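Long-range contacts in toxin protein (Yersinia entomophaga, PDB 6AQK), which is a bacterial toxin domain that probably transfers ADP-ribose from NAD to a target in host cells: residues Q38-I42 / N53-K57; H44-I48 / Q81-G85; G105-I110 / K159-W163; G170-V174 / V185-N191; R192-L198 / I222-P228. One frame throughout, in Å; residues are numbered along the deposited sequence.

From the N terminus, contact 1 (38-42 with 53-57) closes a short loop between helices 27-39 and 51-63. Contact 2 (44-48 with 81-85) starts inside that loop and ends on helix 74-90, so the two cross; they touch where Phe54 and Ile42 meet Ile48. Contact 3 (105-110 with 159-163) follows in series and pairs strand 101-106 with 161-167 in the five-stranded sheet. Contact 4 (170-174 with 185-191) joins the loop after strand 161-167 to strand 184-187, and its Tyr190 reaches back to His44 and Tyr45 of contact 2. Contact 5 (192-198 with 222-228) pairs two strands of the sheet. It touches contact 3 through Ile222 and contact 4 through Met226.

Contact 1: Q38-I42 / N53-K57; sequences QKLNI and NFISK
Leu40 meets Asn53, Phe54 and Lys57 where the C-terminal end of helix 27-39 packs on helix 51-63. The first helix ends in a Schellman motif. Asn41, with positive phi, is its C-prime residue; Ile42 N reaches Leu37 O and Asn41 N bonds to Gln38 O. Leu40 is the first residue to leave the helical conformation. Its CB points toward helix 51-63. CG stands beside the backbone N and opposite the carbonyl carbon (chi1 -67°), which carries the branch point on toward that helix. There the two methyls part. Leu40 CD1 lies 3.7 Å from Phe54 CA and 3.9 Å from the ring atom Phe54 CD1. Leu40 CD1 is also 3.9 Å from Lys57 CB, so it sits against one turn of the helix. Leu40 CD2 goes to Asn53 instead and lies 3.7 Å from Asn53 ND2, a contact without a hydrogen bond.

Ile42 adds a looser touch, with Ile42 CG1 4.4 Å from the ring atom Phe54 CD1. The Phe54 ring is buried. Phe33 of helix 27-39 meets it edge-to-face, and Phe77 of helix 74-90 also packs on it, so the ring touches both of those helices from its own. The rest of the contact is near the surface. No hydrogen bond links the two segments. Lys57 NZ makes a long, weak ion pair with Glu60. Lys57 NZ is 6.2 Å from Lys39 NZ, a like charge. The two lysines meet through their aliphatic parts, Lys39 CB lying 4.0 Å from Lys57 CE.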
# COMPACT_ATOMS: atom_id res chain seq x y z
N GLN A 38 -1.71 5.44 -11.77
CA GLN A 38 -1.25 6.66 -11.08
C GLN A 38 -0.56 7.59 -12.05
O GLN A 38 -0.86 8.81 -12.08
CB GLN A 38 -0.23 6.40 -9.96
CG GLN A 38 -0.71 5.51 -8.83
CD GLN A 38 0.39 5.28 -7.80
OE1 GLN A 38 0.80 4.15 -7.55
NE2 GLN A 38 0.89 6.37 -7.21
N LYS A 39 0.35 7.04 -12.83
CA LYS A 39 1.23 7.84 -13.72
C LYS A 39 0.41 8.51 -14.80
O LYS A 39 0.79 9.57 -15.30
CB LYS A 39 2.38 7.02 -14.37
CG LYS A 39 3.54 6.50 -13.51
CD LYS A 39 3.74 7.27 -12.23
CE LYS A 39 4.84 6.67 -11.36
NZ LYS A 39 6.19 6.67 -12.00
N LEU A 40 -0.71 7.92 -15.18
CA LEU A 40 -1.48 8.48 -16.24
C LEU A 40 -2.69 9.21 -15.70
O LEU A 40 -3.55 9.48 -16.47
CB LEU A 40 -1.89 7.40 -17.25
CG LEU A 40 -0.69 6.81 -18.04
CD1 LEU A 40 -1.11 5.61 -18.91
CD2 LEU A 40 -0.04 7.89 -18.91
N ASN A 41 -2.76 9.43 -14.39
CA ASN A 41 -3.93 10.04 -13.77
C ASN A 41 -5.27 9.44 -14.18
O ASN A 41 -6.23 10.14 -14.37
CB ASN A 41 -3.83 11.57 -14.02
CG ASN A 41 -2.52 12.14 -13.53
OD1 ASN A 41 -1.77 12.72 -14.28
ND2 ASN A 41 -2.19 11.90 -12.26
N ILE A 42 -5.36 8.12 -14.32
CA ILE A 42 -6.63 7.50 -14.66
C ILE A 42 -7.51 7.45 -13.39
O ILE A 42 -7.04 6.98 -12.34
CB ILE A 42 -6.44 6.03 -15.14
CG1 ILE A 42 -5.47 5.87 -16.33
CG2 ILE A 42 -7.78 5.40 -15.41
CD1 ILE A 42 -5.91 6.48 -17.61
N ASN A 53 -1.99 3.71 -25.15
CA ASN A 53 -1.05 4.44 -24.34
C ASN A 53 -0.90 3.78 -22.95
O ASN A 53 0.19 3.79 -22.41
CB ASN A 53 -1.43 5.93 -24.16
CG ASN A 53 -0.26 6.71 -23.63
OD1 ASN A 53 0.86 6.51 -24.12
ND2 ASN A 53 -0.46 7.51 -22.55
N PHE A 54 -2.01 3.31 -22.38
CA PHE A 54 -1.94 2.67 -21.07
C PHE A 54 -1.01 1.46 -21.13
O PHE A 54 -0.06 1.26 -20.32
CB PHE A 54 -3.33 2.30 -20.57
CG PHE A 54 -3.30 1.68 -19.21
CD1 PHE A 54 -3.30 2.48 -18.08
CD2 PHE A 54 -3.14 0.31 -19.07
CE1 PHE A 54 -3.21 1.89 -16.83
CE2 PHE A 54 -3.00 -0.27 -17.81
CZ PHE A 54 -3.05 0.52 -16.72
N ILE A 55 -1.27 0.61 -22.12
CA ILE A 55 -0.50 -0.61 -22.26
C ILE A 55 0.96 -0.33 -22.40
O ILE A 55 1.80 -0.98 -21.75
CB ILE A 55 -1.08 -1.49 -23.40
CG1 ILE A 55 -2.41 -2.08 -22.93
CG2 ILE A 55 -0.13 -2.63 -23.74
CD1 ILE A 55 -3.36 -2.53 -24.05
N SER A 56 1.28 0.68 -23.21
CA SER A 56 2.66 1.07 -23.42
C SER A 56 3.43 1.48 -22.12
O SER A 56 4.54 0.99 -21.80
CB SER A 56 2.69 2.17 -24.48
OG SER A 56 4.04 2.56 -24.63
N LYS A 57 2.77 2.31 -21.33
CA LYS A 57 3.29 2.72 -20.05
C LYS A 57 3.39 1.53 -19.09
O LYS A 57 4.39 1.35 -18.41
CB LYS A 57 2.33 3.77 -19.43
CG LYS A 57 2.83 4.40 -18.13
CD LYS A 57 4.25 4.96 -18.29
CE LYS A 57 4.36 6.36 -17.74
NZ LYS A 57 5.64 6.94 -18.21

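Contact 2: H44-I48 / Q81-G85; sequences HYDSI and QKTLG
Tyr45 and Gln81 bring the backbones to a CA-CA distance of 6.7 Å, where a type I beta turn from His44 to Ser47 lies against helix 74-90. Gln81 makes the direct polar link. Its chain is extended, with CG opposite the backbone N (chi1 -175°), and it spans the gap to the turn. Gln81 NE2 donates to Tyr45 O at 2.9 Å with an N-H...O angle of 170°. The bond lies in the plane of both the carbonyl and the amide, which should fix the rotation of the amide about its last torsion.

The Tyr45 ring lies between two partners. Leu84 CB sits over the centre of one face, 4.0 Å from the ring centroid, in a CH-pi contact. His44 CE1 covers the opposite face, 3.5 Å above the plane. This is a loop-on-helix contact in the helical part of the toxin domain, with the loop coming from between helices 27-39 and 51-63. Gly85 comes close too, its N 3.6 Å from Tyr45 CE1. The tyrosine hydroxyl finds its hydrogen-bond partner further along the same helix, at Asp88.

A water bridges the outer side. It donates to Asp46 OD1 at 2.6 Å and to Gln81 O at 2.8 Å. Within the turn, Asp46 N donates to His44 ND1 at 3.0 Å, from 25° out of the imidazole plane.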
# COMPACT_ATOMS: atom_id res chain seq x y z
N HIS A 44 -10.28 5.69 -12.61
CA HIS A 44 -10.80 4.42 -12.24
C HIS A 44 -10.36 3.39 -13.25
O HIS A 44 -10.41 3.65 -14.43
CB HIS A 44 -12.33 4.45 -12.13
CG HIS A 44 -12.88 3.25 -11.41
ND1 HIS A 44 -13.12 2.06 -12.05
CD2 HIS A 44 -13.17 3.05 -10.11
CE1 HIS A 44 -13.59 1.19 -11.17
NE2 HIS A 44 -13.62 1.76 -9.99
N TYR A 45 -9.97 2.23 -12.77
CA TYR A 45 -9.45 1.13 -13.62
C TYR A 45 -10.45 0.66 -14.67
O TYR A 45 -10.03 0.07 -15.69
CB TYR A 45 -9.01 -0.11 -12.79
CG TYR A 45 -10.07 -0.77 -11.94
CD1 TYR A 45 -10.98 -1.68 -12.46
CD2 TYR A 45 -10.16 -0.49 -10.59
CE1 TYR A 45 -11.98 -2.27 -11.66
CE2 TYR A 45 -11.09 -1.09 -9.77
CZ TYR A 45 -12.03 -1.96 -10.33
OH TYR A 45 -12.92 -2.50 -9.49
N ASP A 46 -11.74 0.83 -14.39
CA ASP A 46 -12.76 0.56 -15.44
C ASP A 46 -12.93 1.64 -16.51
O ASP A 46 -13.55 1.40 -17.48
CB ASP A 46 -14.11 0.22 -14.80
CG ASP A 46 -14.16 -1.23 -14.36
OD1 ASP A 46 -13.45 -2.07 -14.95
OD2 ASP A 46 -14.87 -1.54 -13.40
N SER A 47 -12.30 2.81 -16.37
CA SER A 47 -12.52 3.89 -17.30
C SER A 47 -11.21 4.26 -17.97
O SER A 47 -10.76 5.37 -17.84
CB SER A 47 -13.13 5.09 -16.53
OG SER A 47 -12.13 5.81 -15.79
N ILE A 48 -10.58 3.34 -18.70
CA ILE A 48 -9.32 3.62 -19.36
C ILE A 48 -9.61 3.86 -20.84
O ILE A 48 -9.89 2.93 -21.56
CB ILE A 48 -8.29 2.47 -19.18
CG1 ILE A 48 -8.02 2.29 -17.68
CG2 ILE A 48 -7.02 2.74 -20.01
CD1 ILE A 48 -7.28 1.04 -17.30
N GLN A 81 -7.64 -6.11 -15.63
CA GLN A 81 -8.80 -5.24 -15.42
C GLN A 81 -10.01 -6.00 -14.84
O GLN A 81 -10.63 -5.56 -13.88
CB GLN A 81 -9.14 -4.49 -16.74
CG GLN A 81 -10.24 -3.48 -16.61
CD GLN A 81 -10.60 -2.86 -17.94
OE1 GLN A 81 -10.92 -3.60 -18.87
NE2 GLN A 81 -10.48 -1.51 -18.05
N LYS A 82 -10.35 -7.16 -15.41
CA LYS A 82 -11.44 -7.95 -14.91
C LYS A 82 -11.17 -8.45 -13.48
O LYS A 82 -12.07 -8.45 -12.66
CB LYS A 82 -11.71 -9.14 -15.85
CG LYS A 82 -12.14 -8.70 -17.24
N THR A 83 -9.93 -8.82 -13.19
CA THR A 83 -9.60 -9.38 -11.88
C THR A 83 -9.79 -8.28 -10.83
O THR A 83 -10.36 -8.57 -9.81
CB THR A 83 -8.19 -9.96 -11.86
OG1 THR A 83 -8.16 -11.13 -12.67
CG2 THR A 83 -7.81 -10.45 -10.54
N LEU A 84 -9.34 -7.06 -11.16
CA LEU A 84 -9.52 -5.90 -10.25
C LEU A 84 -11.00 -5.69 -9.95
O LEU A 84 -11.38 -5.53 -8.80
CB LEU A 84 -8.83 -4.64 -10.75
CG LEU A 84 -7.32 -4.66 -10.78
CD1 LEU A 84 -6.79 -3.48 -11.56
CD2 LEU A 84 -6.69 -4.71 -9.37
N GLY A 85 -11.82 -5.77 -11.00
CA GLY A 85 -13.27 -5.76 -10.94
C GLY A 85 -13.85 -6.81 -10.04
O GLY A 85 -14.66 -6.49 -9.13
O HOH W 1 -13.16 -4.59 -14.41

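Contact 3: G105-I110 / K159-W163; sequences GDTPVI and KTIMW
Asp106 and Ile161 pair tightly as antiparallel strand neighbours. Asp106 N donates to Ile161 O, and Ile161 N returns a bond to Asp106 O, both at 2.9 Å. Beside them, Gly105 faces Met162 as a non-hydrogen-bonded pair, and Gly105 CA makes a CH...O contact with Ile161 O. The Asp106 side chain turns to the same sheet face as Ile161. There Asp106 OD2 accepts a hydrogen bond of 2.8 Å from Trp163 NE1. OD2 uses its anti lone pair for this, and the carboxylate plane is turned 73° from the indole. Arg104 forms a salt bridge to the same oxygen. OD2 thus takes both the indole N-H of Trp163 and the guanidinium of Arg104.

Strand 101-106 is an outermost strand of the five-stranded mixed sheet, and 161-167 is its neighbour. Past Asp106 the first chain leaves the sheet and enters a 3-10 turn, begun by an ST turn in which Thr107 OG1 accepts from Val109 N. This turn carries Ile110 back over the tight side. Ile110 CG1 meets Ile161 CD1 tip to tip at 3.8 Å. The Ile110 side chain runs past the indole in the opposite direction, its CD1 3.9 Å from Trp163 CZ2. Leu117 of helix 115-124 packs on both isoleucines.

The other side is nearer solvent. Pro108 is exposed, Thr160 and Lys159 partly so, and their side chains meet the opposite segment by van der Waals touches, without hydrogen bonds. Pro108 crosses Thr160 at about a right angle, with Pro108 CD 3.8 Å from Thr160 OG1. Lys159 lays its CG 3.6 Å from Gly105 C, then bends away at chi2 (-84°), and its NZ bonds to Tyr155 O.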
# COMPACT_ATOMS: atom_id res chain seq x y z
N GLY A 105 5.37 -1.59 6.31
CA GLY A 105 6.70 -1.15 6.04
C GLY A 105 6.82 -0.82 4.57
O GLY A 105 6.29 -1.53 3.74
N ASP A 106 7.40 0.32 4.27
CA ASP A 106 7.70 0.74 2.88
C ASP A 106 9.14 1.27 2.79
O ASP A 106 9.71 1.89 3.73
CB ASP A 106 6.69 1.80 2.33
CG ASP A 106 5.41 1.19 1.68
OD1 ASP A 106 5.53 0.25 0.82
OD2 ASP A 106 4.30 1.62 2.06
N THR A 107 9.70 1.11 1.62
CA THR A 107 10.95 1.72 1.29
C THR A 107 10.75 3.19 0.87
O THR A 107 9.60 3.65 0.64
CB THR A 107 11.66 1.01 0.12
OG1 THR A 107 11.01 1.36 -1.09
CG2 THR A 107 11.66 -0.51 0.33
N PRO A 108 11.86 3.93 0.73
CA PRO A 108 11.72 5.34 0.37
C PRO A 108 11.14 5.56 -1.03
O PRO A 108 10.77 6.65 -1.33
CB PRO A 108 13.17 5.88 0.48
CG PRO A 108 13.71 5.07 1.60
CD PRO A 108 13.18 3.68 1.36
N VAL A 109 11.04 4.51 -1.86
CA VAL A 109 10.38 4.63 -3.20
C VAL A 109 9.00 5.30 -3.13
O VAL A 109 8.57 5.93 -4.11
CB VAL A 109 10.16 3.24 -3.88
CG1 VAL A 109 9.45 3.37 -5.22
CG2 VAL A 109 11.48 2.57 -4.13
N ILE A 110 8.27 5.12 -2.03
CA ILE A 110 6.92 5.65 -1.94
C ILE A 110 6.86 7.18 -1.84
O ILE A 110 5.82 7.76 -2.09
CB ILE A 110 6.06 4.96 -0.81
CG1 ILE A 110 6.53 5.35 0.59
CG2 ILE A 110 5.95 3.43 -1.04
CD1 ILE A 110 5.50 5.06 1.65
N LYS A 159 12.13 -1.72 7.32
CA LYS A 159 11.82 -0.70 6.33
C LYS A 159 12.02 0.70 6.84
O LYS A 159 11.77 0.98 8.01
CB LYS A 159 10.36 -0.84 5.86
CG LYS A 159 10.09 -2.17 5.24
CD LYS A 159 10.48 -2.16 3.81
CE LYS A 159 10.03 -3.43 3.06
NZ LYS A 159 10.78 -4.57 3.63
N THR A 160 12.41 1.58 5.93
CA THR A 160 12.69 2.95 6.28
C THR A 160 11.44 3.69 6.78
O THR A 160 11.53 4.57 7.67
CB THR A 160 13.41 3.68 5.12
OG1 THR A 160 14.58 2.95 4.78
CG2 THR A 160 13.79 5.12 5.49
N ILE A 161 10.29 3.40 6.18
CA ILE A 161 9.04 4.08 6.50
C ILE A 161 8.10 3.03 7.09
O ILE A 161 7.96 1.91 6.57
CB ILE A 161 8.42 4.70 5.23
CG1 ILE A 161 9.41 5.72 4.65
CG2 ILE A 161 7.06 5.35 5.51
CD1 ILE A 161 9.18 6.14 3.24
N MET A 162 7.44 3.38 8.17
CA MET A 162 6.41 2.52 8.71
C MET A 162 5.11 3.31 8.83
O MET A 162 5.09 4.42 9.36
CB MET A 162 6.75 1.94 10.08
CG MET A 162 5.76 0.89 10.56
SD MET A 162 5.93 0.36 12.31
CE MET A 162 5.04 1.69 13.04
N TRP A 163 4.02 2.73 8.37
CA TRP A 163 2.72 3.26 8.65
C TRP A 163 2.12 2.60 9.89
O TRP A 163 2.24 1.41 10.10
CB TRP A 163 1.76 2.95 7.50
CG TRP A 163 2.16 3.28 6.10
CD1 TRP A 163 3.11 2.67 5.34
CD2 TRP A 163 1.52 4.28 5.22
NE1 TRP A 163 3.13 3.20 4.07
CE2 TRP A 163 2.17 4.17 3.96
CE3 TRP A 163 0.51 5.22 5.37
CZ2 TRP A 163 1.80 4.95 2.87
CZ3 TRP A 163 0.13 5.97 4.28
CH2 TRP A 163 0.81 5.86 3.05

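Contact 4: G170-V174 / V185-N191; sequences GHAGV and VTFPLYN
Val174 and Thr186 supply both direct hydrogen bonds of the contact, forming a single antiparallel bridge. Val174 N donates to Thr186 O, and Thr186 N donates to Val174 O, each at 2.8 Å. CH...O contacts flank the bridge: Gly173 CA lies 3.2 Å from Thr186 O, and Val185 CA lies 3.3 Å from Val174 O.

One aromatic contact is close. Gly173 CA sits over a face of the Phe187 ring, 3.6 Å from its centroid, in a CH-pi contact. The ring reaches it because Phe187 CG stands beside the backbone N (chi1 -68°). Met226 of the main sheet also packs on this ring. The Val174-Thr186 bridge joins the loop after strand 161-167 to strand 184-187, which pairs with 145-148 in a separate two-stranded sheet.

Apolar packing continues at Ala172, whose CB is 3.6 Å from Pro188 CD. Pro188 begins a type II beta turn that ends at Asn191.

A water adds an indirect link: it accepts from Ala172 N at 2.9 Å and donates to Asn191 OD1 at 2.7 Å. The loop also braces itself: Gly173 N donates to His171 ND1 at 3.0 Å, in the imidazole plane.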
# COMPACT_ATOMS: atom_id res chain seq x y z
N GLY A 170 -16.06 -0.29 10.70
CA GLY A 170 -16.58 -0.21 9.31
C GLY A 170 -15.46 -0.07 8.27
O GLY A 170 -15.74 0.10 7.09
N HIS A 171 -14.20 -0.13 8.72
CA HIS A 171 -13.04 -0.07 7.76
C HIS A 171 -13.08 -1.23 6.81
O HIS A 171 -13.80 -2.23 7.02
CB HIS A 171 -11.73 -0.10 8.50
CG HIS A 171 -11.50 -1.36 9.22
ND1 HIS A 171 -11.05 -2.51 8.60
CD2 HIS A 171 -11.77 -1.70 10.51
CE1 HIS A 171 -11.04 -3.49 9.49
NE2 HIS A 171 -11.47 -3.02 10.66
N ALA A 172 -12.28 -1.14 5.76
CA ALA A 172 -12.32 -2.09 4.64
C ALA A 172 -11.22 -3.15 4.68
O ALA A 172 -11.04 -3.86 3.72
CB ALA A 172 -12.25 -1.29 3.32
N GLY A 173 -10.52 -3.32 5.80
CA GLY A 173 -9.41 -4.26 5.88
C GLY A 173 -9.94 -5.68 6.01
O GLY A 173 -10.82 -5.96 6.83
N VAL A 174 -9.36 -6.60 5.24
CA VAL A 174 -9.77 -7.95 5.32
C VAL A 174 -8.64 -8.91 5.64
O VAL A 174 -7.46 -8.72 5.22
CB VAL A 174 -10.38 -8.34 4.00
CG1 VAL A 174 -11.59 -7.49 3.69
CG2 VAL A 174 -9.42 -8.31 2.83
N VAL A 185 -3.36 -8.15 6.79
CA VAL A 185 -4.67 -7.55 6.58
C VAL A 185 -4.58 -6.68 5.34
O VAL A 185 -3.76 -5.79 5.30
CB VAL A 185 -5.05 -6.69 7.81
CG1 VAL A 185 -6.32 -5.90 7.55
CG2 VAL A 185 -5.13 -7.52 9.09
N THR A 186 -5.46 -6.89 4.39
CA THR A 186 -5.42 -6.14 3.15
C THR A 186 -6.54 -5.14 2.94
O THR A 186 -7.72 -5.37 3.37
CB THR A 186 -5.46 -7.19 2.01
OG1 THR A 186 -4.53 -8.24 2.31
CG2 THR A 186 -5.12 -6.58 0.61
N PHE A 187 -6.22 -4.06 2.22
CA PHE A 187 -7.16 -2.98 1.99
C PHE A 187 -7.33 -2.85 0.52
O PHE A 187 -6.43 -3.18 -0.23
CB PHE A 187 -6.70 -1.69 2.62
CG PHE A 187 -6.73 -1.74 4.11
CD1 PHE A 187 -5.73 -2.39 4.82
CD2 PHE A 187 -7.84 -1.27 4.79
CE1 PHE A 187 -5.76 -2.43 6.20
CE2 PHE A 187 -7.88 -1.29 6.17
CZ PHE A 187 -6.85 -1.90 6.87
N PRO A 188 -8.52 -2.42 0.09
CA PRO A 188 -8.77 -2.39 -1.32
C PRO A 188 -8.21 -1.21 -2.08
O PRO A 188 -7.88 -0.16 -1.51
CB PRO A 188 -10.32 -2.43 -1.37
CG PRO A 188 -10.67 -1.59 -0.20
CD PRO A 188 -9.71 -2.04 0.84
N LEU A 189 -8.09 -1.38 -3.39
CA LEU A 189 -7.76 -0.24 -4.26
C LEU A 189 -8.74 0.94 -3.99
O LEU A 189 -9.96 0.72 -3.85
CB LEU A 189 -7.85 -0.66 -5.71
CG LEU A 189 -7.35 0.39 -6.75
CD1 LEU A 189 -5.90 0.82 -6.46
CD2 LEU A 189 -7.46 -0.18 -8.15
N TYR A 190 -8.23 2.15 -3.87
CA TYR A 190 -9.02 3.36 -3.52
C TYR A 190 -9.53 3.41 -2.10
O TYR A 190 -10.30 4.31 -1.75
CB TYR A 190 -10.15 3.71 -4.51
CG TYR A 190 -9.79 3.47 -5.97
CD1 TYR A 190 -8.66 4.05 -6.54
CD2 TYR A 190 -10.64 2.74 -6.80
CE1 TYR A 190 -8.32 3.84 -7.87
CE2 TYR A 190 -10.29 2.51 -8.16
CZ TYR A 190 -9.17 3.08 -8.69
OH TYR A 190 -8.84 2.90 -10.02
N ASN A 191 -9.03 2.54 -1.22
CA ASN A 191 -9.34 2.61 0.19
C ASN A 191 -9.11 4.03 0.69
O ASN A 191 -8.08 4.64 0.38
CB ASN A 191 -8.44 1.63 0.93
CG ASN A 191 -8.66 1.64 2.42
OD1 ASN A 191 -9.77 1.36 2.84
ND2 ASN A 191 -7.61 1.95 3.20
O HOH W 2 -10.67 1.29 5.38

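Contact 5: R192-L198 / I222-P228; sequences RMKITSL and IKARMLP
Lys194 and Arg225 form a hydrogen-bonded pair in an antiparallel strand pairing that contains a classic beta bulge. Lys194 N donates to Arg225 O at 3.0 Å, and Arg225 N returns a bond to Lys194 O. At the bulge, Thr196 and Ser197 both face Lys223. Lys223 O accepts from Thr196 N at 2.9 Å and weakly from Ser197 N at 3.3 Å. The register shifts by one residue here.

On the face with Met193, Ile195 and Leu198 the contacts are apolar. Met193 and Met226 lie side by side, with Met193 CE 3.9 Å from Met226 SD. Ile195 CD1 rests on Ala224 CB, while Leu198 CD2 is 4.0 Å from Ile222 CG2. The face with Lys194, Ser197, Lys223 and Arg225 is polar. Lys194 and Arg225 run alongside each other through their CD atoms. Arg192 bends at chi3 (-20°), which brings its guanidinium over Leu227, with Leu227 CB 3.7 Å from NH1. At its edge, Arg192 NH1 makes a weak hydrogen bond of 3.3 Å to Pro228 O.

Further out, Trp116 of helix 115-124 packs on Ile195 and Leu198. Salt bridges hold the charged ends: Arg192 NH2 to Glu138, Lys194 NZ to Asp136 OD1, Arg225 NH1 to Asp166 OD2 and Arg225 NE to Glu168 OE2.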
# COMPACT_ATOMS: atom_id res chain seq x y z
N ARG A 192 -10.06 4.52 1.47
CA ARG A 192 -9.97 5.85 2.05
C ARG A 192 -9.23 5.83 3.35
O ARG A 192 -9.55 5.06 4.24
CB ARG A 192 -11.40 6.43 2.27
CG ARG A 192 -12.07 6.79 0.93
CD ARG A 192 -13.47 7.39 1.01
NE ARG A 192 -14.12 7.12 2.28
CZ ARG A 192 -14.40 8.02 3.24
NH1 ARG A 192 -15.00 7.60 4.34
NH2 ARG A 192 -14.12 9.32 3.13
N MET A 193 -8.28 6.73 3.45
CA MET A 193 -7.52 6.93 4.69
C MET A 193 -7.34 8.43 4.98
O MET A 193 -7.35 9.27 4.08
CB MET A 193 -6.19 6.21 4.65
CG MET A 193 -5.18 6.72 3.66
SD MET A 193 -3.54 5.88 3.77
CE MET A 193 -4.03 4.22 3.39
N LYS A 194 -7.14 8.73 6.24
CA LYS A 194 -6.90 10.09 6.70
C LYS A 194 -5.53 10.11 7.34
O LYS A 194 -5.35 9.39 8.30
CB LYS A 194 -7.99 10.46 7.70
CG LYS A 194 -7.86 11.86 8.27
CD LYS A 194 -8.92 11.93 9.36
CE LYS A 194 -8.82 13.14 10.27
NZ LYS A 194 -9.47 14.29 9.58
N ILE A 195 -4.60 10.84 6.74
CA ILE A 195 -3.25 10.98 7.28
C ILE A 195 -3.40 11.96 8.44
O ILE A 195 -3.86 13.11 8.23
CB ILE A 195 -2.25 11.54 6.29
CG1 ILE A 195 -2.28 10.76 4.95
CG2 ILE A 195 -0.83 11.55 6.91
CD1 ILE A 195 -2.10 9.27 5.09
N THR A 196 -2.99 11.54 9.63
CA THR A 196 -3.04 12.43 10.76
C THR A 196 -1.73 12.96 11.26
O THR A 196 -1.71 14.01 11.93
CB THR A 196 -3.80 11.81 11.93
OG1 THR A 196 -3.08 10.68 12.41
CG2 THR A 196 -5.16 11.31 11.43
N SER A 197 -0.62 12.30 10.96
CA SER A 197 0.68 12.73 11.53
C SER A 197 1.83 12.15 10.73
O SER A 197 1.75 10.95 10.32
CB SER A 197 0.81 12.19 12.95
OG SER A 197 1.96 12.80 13.46
N LEU A 198 2.89 12.93 10.53
CA LEU A 198 4.16 12.40 10.02
C LEU A 198 5.16 12.62 11.10
O LEU A 198 5.15 13.71 11.72
CB LEU A 198 4.63 13.12 8.80
CG LEU A 198 3.58 13.22 7.73
CD1 LEU A 198 4.16 14.11 6.64
CD2 LEU A 198 3.15 11.82 7.26
N ILE A 222 4.28 7.18 9.39
CA ILE A 222 3.02 7.77 8.92
C ILE A 222 1.91 7.21 9.79
O ILE A 222 1.64 6.06 9.75
CB ILE A 222 2.76 7.49 7.45
CG1 ILE A 222 3.97 7.87 6.58
CG2 ILE A 222 1.49 8.20 7.05
CD1 ILE A 222 3.82 7.36 5.16
N LYS A 223 1.22 8.07 10.55
CA LYS A 223 0.01 7.70 11.26
C LYS A 223 -1.20 8.08 10.41
O LYS A 223 -1.32 9.21 9.95
CB LYS A 223 -0.08 8.45 12.59
CG LYS A 223 1.09 8.10 13.49
CD LYS A 223 0.93 8.54 14.94
CE LYS A 223 -0.12 7.75 15.70
NZ LYS A 223 -0.34 8.47 17.01
N ALA A 224 -2.11 7.13 10.26
CA ALA A 224 -3.30 7.29 9.47
C ALA A 224 -4.44 6.47 10.00
O ALA A 224 -4.25 5.46 10.68
CB ALA A 224 -3.01 6.89 8.04
N ARG A 225 -5.67 6.88 9.66
CA ARG A 225 -6.87 6.20 10.03
C ARG A 225 -7.46 5.59 8.84
O ARG A 225 -7.52 6.24 7.79
CB ARG A 225 -7.89 7.18 10.59
CG ARG A 225 -7.31 8.10 11.65
CD ARG A 225 -8.33 9.15 12.19
NE ARG A 225 -9.53 8.57 12.77
CZ ARG A 225 -9.60 7.92 13.95
NH1 ARG A 225 -8.52 7.73 14.69
NH2 ARG A 225 -10.77 7.45 14.38
N MET A 226 -7.84 4.32 8.95
CA MET A 226 -8.54 3.65 7.81
C MET A 226 -10.04 3.94 8.01
O MET A 226 -10.57 3.68 9.05
CB MET A 226 -8.23 2.17 7.82
CG MET A 226 -6.75 1.86 7.69
SD MET A 226 -6.13 2.48 6.11
CE MET A 226 -5.02 1.17 5.58
N LEU A 227 -10.67 4.52 7.02
CA LEU A 227 -12.04 5.07 7.14
C LEU A 227 -13.05 4.06 6.61
O LEU A 227 -12.68 3.19 5.81
CB LEU A 227 -12.17 6.35 6.30
CG LEU A 227 -11.14 7.46 6.59
CD1 LEU A 227 -11.29 8.69 5.69
CD2 LEU A 227 -11.20 7.83 8.05
N PRO A 228 -14.32 4.23 7.03
CA PRO A 228 -15.36 3.28 6.66
C PRO A 228 -15.57 3.26 5.19
O PRO A 228 -15.32 4.28 4.51
CB PRO A 228 -16.60 3.72 7.44
CG PRO A 228 -16.10 4.57 8.55
CD PRO A 228 -14.79 5.18 8.08
O HOH W 3 -12.21 2.79 2.54